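Local coordinates for cytochrome C-type biogenesis protein ccmF (Thermus thermophilus, PDB 6ZMQ), which binds heme b within the membrane and probably acts as a heme lyase in cytochrome c maturation, at residues 574-582 with 593-601. Sequence-based numbering, arbitrary orientation.
Sequences EVRPRLHFY and KVIYTPGND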
ATOM      1  N   GLU A 574     -15.913  -6.085 -30.044  1.00 95.87           N
ATOM      2  CA  GLU A 574     -15.144  -4.841 -30.084  1.00 94.59           C
ATOM      3  C   GLU A 574     -14.395  -4.640 -31.394  1.00104.33           C
ATOM      4  O   GLU A 574     -13.382  -5.293 -31.660  1.00109.40           O
ATOM      5  CB  GLU A 574     -14.173  -4.820 -28.901  1.00103.71           C
ATOM      6  CG  GLU A 574     -14.870  -4.929 -27.542  1.00 92.24           C
ATOM      7  CD  GLU A 574     -15.037  -6.340 -27.010  1.00 68.85           C
ATOM      8  OE1 GLU A 574     -16.195  -6.791 -26.868  1.00 60.31           O
ATOM      9  OE2 GLU A 574     -14.017  -6.986 -26.701  1.00 60.48           O
ATOM     10  N   VAL A 575     -14.880  -3.683 -32.181  1.00107.49           N
ATOM     11  CA  VAL A 575     -14.531  -3.579 -33.594  1.00106.59           C
ATOM     12  C   VAL A 575     -13.316  -2.667 -33.754  1.00113.65           C
ATOM     13  O   VAL A 575     -13.251  -1.576 -33.175  1.00116.24           O
ATOM     14  CB  VAL A 575     -15.736  -3.146 -34.453  1.00 93.83           C
ATOM     15  CG1 VAL A 575     -16.350  -1.810 -34.025  1.00 90.32           C
ATOM     16  CG2 VAL A 575     -15.353  -3.095 -35.934  1.00 90.66           C
ATOM     17  N   ARG A 576     -12.312  -3.189 -34.458  1.00112.17           N
ATOM     18  CA  ARG A 576     -11.010  -2.572 -34.667  1.00103.29           C
ATOM     19  C   ARG A 576     -10.250  -2.139 -33.409  1.00 98.65           C
ATOM     20  O   ARG A 576     -10.196  -0.949 -33.083  1.00110.19           O
ATOM     21  CB  ARG A 576     -11.155  -1.399 -35.643  1.00105.73           C
ATOM     22  CG  ARG A 576      -9.928  -1.106 -36.479  1.00 92.62           C
ATOM     23  CD  ARG A 576      -9.852   0.355 -36.914  1.00 84.49           C
ATOM     24  NE  ARG A 576      -9.829   1.310 -35.815  1.00 78.73           N
ATOM     25  CZ  ARG A 576     -10.841   2.101 -35.474  1.00 74.30           C
ATOM     26  NH1 ARG A 576     -10.669   3.037 -34.551  1.00 70.13           N
ATOM     27  NH2 ARG A 576     -12.009   1.996 -36.096  1.00 75.17           N
ATOM     28  N   PRO A 577      -9.669  -3.086 -32.654  1.00 91.45           N
ATOM     29  CA  PRO A 577      -8.791  -2.705 -31.545  1.00 81.07           C
ATOM     30  C   PRO A 577      -7.314  -2.728 -31.925  1.00 91.37           C
ATOM     31  O   PRO A 577      -6.905  -3.283 -32.949  1.00112.23           O
ATOM     32  CB  PRO A 577      -9.104  -3.779 -30.497  1.00 80.42           C
ATOM     33  CG  PRO A 577      -9.219  -4.964 -31.318  1.00 88.61           C
ATOM     34  CD  PRO A 577     -10.043  -4.510 -32.507  1.00 96.20           C
ATOM     35  N   ARG A 578      -6.511  -2.101 -31.059  1.00 73.60           N
ATOM     36  CA  ARG A 578      -5.102  -1.805 -31.322  1.00 64.19           C
ATOM     37  C   ARG A 578      -4.264  -1.960 -30.054  1.00 54.94           C
ATOM     38  O   ARG A 578      -4.052  -0.979 -29.333  1.00 67.38           O
ATOM     39  CB  ARG A 578      -4.969  -0.374 -31.868  1.00 61.67           C
ATOM     40  CG  ARG A 578      -5.513  -0.074 -33.283  1.00 58.73           C
ATOM     41  CD  ARG A 578      -6.178   1.304 -33.302  1.00 53.60           C
ATOM     42  NE  ARG A 578      -6.907   1.593 -34.534  1.00 54.09           N
ATOM     43  CZ  ARG A 578      -6.328   2.059 -35.638  1.00 78.29           C
ATOM     44  NH1 ARG A 578      -5.036   2.361 -35.630  1.00 96.39           N
ATOM     45  NH2 ARG A 578      -7.043   2.297 -36.727  1.00 77.95           N
ATOM     46  N   LEU A 579      -3.733  -3.163 -29.819  1.00 38.88           N
ATOM     47  CA  LEU A 579      -2.803  -3.430 -28.722  1.00 42.14           C
ATOM     48  C   LEU A 579      -1.409  -2.928 -29.075  1.00 50.49           C
ATOM     49  O   LEU A 579      -1.093  -2.722 -30.250  1.00 70.21           O
ATOM     50  CB  LEU A 579      -2.738  -4.923 -28.415  1.00 41.99           C
ATOM     51  CG  LEU A 579      -2.457  -5.755 -29.665  1.00 48.49           C
ATOM     52  CD1 LEU A 579      -1.725  -6.980 -29.303  1.00 65.21           C
ATOM     53  CD2 LEU A 579      -3.753  -6.162 -30.358  1.00 43.73           C
ATOM     54  N   HIS A 580      -0.553  -2.734 -28.061  1.00 53.55           N
ATOM     55  CA  HIS A 580       0.619  -1.913 -28.305  1.00 48.92           C
ATOM     56  C   HIS A 580       1.910  -2.681 -28.029  1.00 54.62           C
ATOM     57  O   HIS A 580       1.898  -3.776 -27.458  1.00 65.74           O
ATOM     58  CB  HIS A 580       0.521  -0.689 -27.414  1.00 54.24           C
ATOM     59  CG  HIS A 580       0.952   0.594 -28.044  1.00 70.52           C
ATOM     60  ND1 HIS A 580       0.048   1.583 -28.370  1.00 73.01           N
ATOM     61  CD2 HIS A 580       2.175   1.096 -28.330  1.00 75.49           C
ATOM     62  CE1 HIS A 580       0.691   2.618 -28.876  1.00 71.06           C
ATOM     63  NE2 HIS A 580       1.982   2.347 -28.866  1.00 74.79           N
ATOM     64  N   PHE A 581       3.032  -2.094 -28.450  1.00 53.79           N
ATOM     65  CA  PHE A 581       4.342  -2.659 -28.137  1.00 52.22           C
ATOM     66  C   PHE A 581       5.372  -1.548 -28.203  1.00 58.55           C
ATOM     67  O   PHE A 581       5.272  -0.682 -29.079  1.00 64.04           O
ATOM     68  CB  PHE A 581       4.731  -3.742 -29.140  1.00 47.15           C
ATOM     69  CG  PHE A 581       5.451  -4.903 -28.541  1.00 74.43           C
ATOM     70  CD1 PHE A 581       6.300  -4.738 -27.460  1.00 87.66           C
ATOM     71  CD2 PHE A 581       5.300  -6.165 -29.086  1.00 88.34           C
ATOM     72  CE1 PHE A 581       6.960  -5.814 -26.919  1.00 95.61           C
ATOM     73  CE2 PHE A 581       5.960  -7.248 -28.543  1.00 94.23           C
ATOM     74  CZ  PHE A 581       6.795  -7.075 -27.458  1.00 96.72           C
ATOM     75  N   TYR A 582       6.386  -1.585 -27.338  1.00 58.68           N
ATOM     76  CA  TYR A 582       7.475  -0.628 -27.482  1.00 68.69           C
ATOM     77  C   TYR A 582       8.808  -1.333 -27.641  1.00 81.58           C
ATOM     78  O   TYR A 582       9.307  -1.916 -26.669  1.00 91.82           O
ATOM     79  CB  TYR A 582       7.579   0.321 -26.295  1.00 63.38           C
ATOM     80  CG  TYR A 582       6.294   0.966 -25.952  1.00 61.46           C
ATOM     81  CD1 TYR A 582       5.618   1.719 -26.896  1.00 63.53           C
ATOM     82  CD2 TYR A 582       5.795   0.899 -24.661  1.00 66.09           C
ATOM     83  CE1 TYR A 582       4.438   2.323 -26.589  1.00 66.83           C
ATOM     84  CE2 TYR A 582       4.636   1.537 -24.328  1.00 75.49           C
ATOM     85  CZ  TYR A 582       3.947   2.241 -25.300  1.00 77.06           C
ATOM     86  OH  TYR A 582       2.768   2.880 -24.997  1.00 84.89           O
ATOM     87  N   LYS A 593       5.431  -4.586 -23.358  1.00 68.89           N
ATOM     88  CA  LYS A 593       4.085  -4.416 -23.864  1.00 59.38           C
ATOM     89  C   LYS A 593       3.337  -3.364 -23.050  1.00 54.14           C
ATOM     90  O   LYS A 593       3.660  -3.097 -21.886  1.00 46.94           O
ATOM     91  CB  LYS A 593       3.343  -5.750 -23.780  1.00 62.63           C
ATOM     92  CG  LYS A 593       4.058  -6.854 -24.522  1.00 67.51           C
ATOM     93  CD  LYS A 593       3.413  -8.204 -24.420  1.00 66.99           C
ATOM     94  CE  LYS A 593       3.553  -8.763 -23.015  1.00 63.55           C
ATOM     95  NZ  LYS A 593       4.968  -9.034 -22.674  1.00 68.42           N
ATOM     96  N   VAL A 594       2.322  -2.767 -23.680  1.00 56.41           N
ATOM     97  CA  VAL A 594       1.150  -2.249 -22.971  1.00 65.82           C
ATOM     98  C   VAL A 594      -0.089  -2.812 -23.671  1.00 52.32           C
ATOM     99  O   VAL A 594      -0.274  -2.682 -24.901  1.00 53.83           O
ATOM    100  CB  VAL A 594       1.092  -0.715 -22.838  1.00 72.21           C
ATOM    101  CG1 VAL A 594       1.977  -0.230 -21.702  1.00 66.20           C
ATOM    102  CG2 VAL A 594       1.490  -0.029 -24.042  1.00 81.54           C
ATOM    103  N   ILE A 595      -0.901  -3.491 -22.884  1.00 41.77           N
ATOM    104  CA  ILE A 595      -2.064  -4.250 -23.314  1.00 44.80           C
ATOM    105  C   ILE A 595      -3.228  -3.314 -23.600  1.00 54.09           C
ATOM    106  O   ILE A 595      -3.309  -2.202 -23.061  1.00 67.13           O
ATOM    107  CB  ILE A 595      -2.382  -5.287 -22.215  1.00 70.97           C
ATOM    108  CG1 ILE A 595      -2.703  -4.645 -20.872  1.00 87.51           C
ATOM    109  CG2 ILE A 595      -1.152  -5.985 -21.811  1.00 72.78           C
ATOM    110  CD1 ILE A 595      -4.131  -4.553 -20.473  1.00 96.39           C
ATOM    111  N   TYR A 596      -4.139  -3.746 -24.466  1.00 58.67           N
ATOM    112  CA  TYR A 596      -5.420  -3.056 -24.563  1.00 74.33           C
ATOM    113  C   TYR A 596      -6.503  -3.969 -24.013  1.00 93.25           C
ATOM    114  O   TYR A 596      -6.455  -5.191 -24.204  1.00117.45           O
ATOM    115  CB  TYR A 596      -5.731  -2.585 -25.990  1.00 71.07           C
ATOM    116  CG  TYR A 596      -7.184  -2.195 -26.209  1.00 69.21           C
ATOM    117  CD1 TYR A 596      -7.695  -1.008 -25.679  1.00 71.04           C
ATOM    118  CD2 TYR A 596      -8.069  -3.061 -26.851  1.00 73.02           C
ATOM    119  CE1 TYR A 596      -9.028  -0.667 -25.842  1.00 75.79           C
ATOM    120  CE2 TYR A 596      -9.390  -2.720 -27.031  1.00 78.08           C
ATOM    121  CZ  TYR A 596      -9.873  -1.528 -26.514  1.00 72.60           C
ATOM    122  OH  TYR A 596     -11.197  -1.187 -26.675  1.00 59.17           O
ATOM    123  N   THR A 597      -7.450  -3.389 -23.285  1.00 90.52           N
ATOM    124  CA  THR A 597      -8.501  -4.186 -22.665  1.00 73.25           C
ATOM    125  C   THR A 597      -9.901  -3.580 -22.728  1.00 70.81           C
ATOM    126  O   THR A 597     -10.116  -2.436 -22.274  1.00 69.31           O
ATOM    127  CB  THR A 597      -8.119  -4.531 -21.230  1.00 57.41           C
ATOM    128  OG1 THR A 597      -9.263  -5.098 -20.596  1.00 72.62           O
ATOM    129  CG2 THR A 597      -7.598  -3.308 -20.455  1.00 38.37           C
ATOM    130  N   PRO A 598     -10.844  -4.264 -23.349  1.00 64.36           N
ATOM    131  CA  PRO A 598     -12.265  -3.961 -23.150  1.00 50.53           C
ATOM    132  C   PRO A 598     -12.810  -4.438 -21.817  1.00 50.49           C
ATOM    133  O   PRO A 598     -12.663  -5.615 -21.449  1.00 60.37           O
ATOM    134  CB  PRO A 598     -12.929  -4.701 -24.317  1.00 64.01           C
ATOM    135  CG  PRO A 598     -11.876  -4.639 -25.367  1.00 76.72           C
ATOM    136  CD  PRO A 598     -10.661  -5.033 -24.585  1.00 79.71           C
ATOM    137  N   GLY A 599     -13.369  -3.494 -21.063  1.00 64.75           N
ATOM    138  CA  GLY A 599     -14.268  -3.840 -19.986  1.00 66.64           C
ATOM    139  C   GLY A 599     -15.638  -4.202 -20.529  1.00 73.36           C
ATOM    140  O   GLY A 599     -16.067  -3.716 -21.575  1.00 85.97           O
ATOM    141  N   ASN A 600     -16.311  -5.105 -19.825  1.00 70.32           N
ATOM    142  CA  ASN A 600     -17.659  -5.508 -20.171  1.00 65.43           C
ATOM    143  C   ASN A 600     -18.522  -5.590 -18.926  1.00 73.29           C
ATOM    144  O   ASN A 600     -18.041  -5.516 -17.789  1.00 77.31           O
ATOM    145  CB  ASN A 600     -17.710  -6.858 -20.893  1.00 53.69           C
ATOM    146  CG  ASN A 600     -17.533  -6.750 -22.391  1.00 62.87           C
ATOM    147  OD1 ASN A 600     -16.783  -5.914 -22.883  1.00 67.74           O
ATOM    148  ND2 ASN A 600     -18.240  -7.599 -23.124  1.00 75.65           N
ATOM    149  N   ASP A 601     -19.813  -5.808 -19.207  1.00 62.86           N
ATOM    150  CA  ASP A 601     -20.853  -5.922 -18.192  1.00 72.58           C
ATOM    151  C   ASP A 601     -20.575  -7.054 -17.205  1.00 76.28           C
ATOM    152  O   ASP A 601     -20.929  -6.960 -16.025  1.00 86.20           O
ATOM    153  CB  ASP A 601     -22.208  -6.062 -18.901  1.00 94.67           C
ATOM    154  CG  ASP A 601     -23.309  -6.568 -18.000  1.00100.44           C
ATOM    155  OD1 ASP A 601     -23.908  -5.738 -17.285  1.00101.31           O
ATOM    156  OD2 ASP A 601     -23.666  -7.771 -18.110  1.00 96.50           O
TER
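His580 N donates to Val594 O (3.2 Å, bent to 139° at the hydrogen) where 574-582 and 593-601 run antiparallel; strands 578-581 and 593-594 form a beta hairpin outside the membrane helices. The pairing is loose, and beyond it the two backbones diverge: CA atoms are 4.9 Å apart at Leu579 and Tyr596 but 7.6 Å at Glu574 and Pro598, and side chains bridge the wider end. There the bent chain of Glu574 crosses Pro598, laying CG and the carboxylate against the proline ring, OE2 3.4 Å from Pro598 CG. With an alanine in place of Glu574, that side of Pro598 is likely to lose its cover, opening a gap between the segments. Pro577 CB meets Tyr596 CE2 at 3.6 Å; the tyrosine ring reaches it because CG stands anti to the backbone N (chi1 165°). Tyr596 and Pro598 also bond through their backbones to Met607 and Leu605 of the neighbouring sheet. On the Phe581 side of the hairpin, Lys593 CG sits over one face of the phenylalanine ring in a CH-pi contact, while its ammonium makes a cation-pi contact with Trp251. On the other side, Val594 CG2 touches both His580 CB and the phenol of Tyr582, 3.5 Å from Tyr582 CE2.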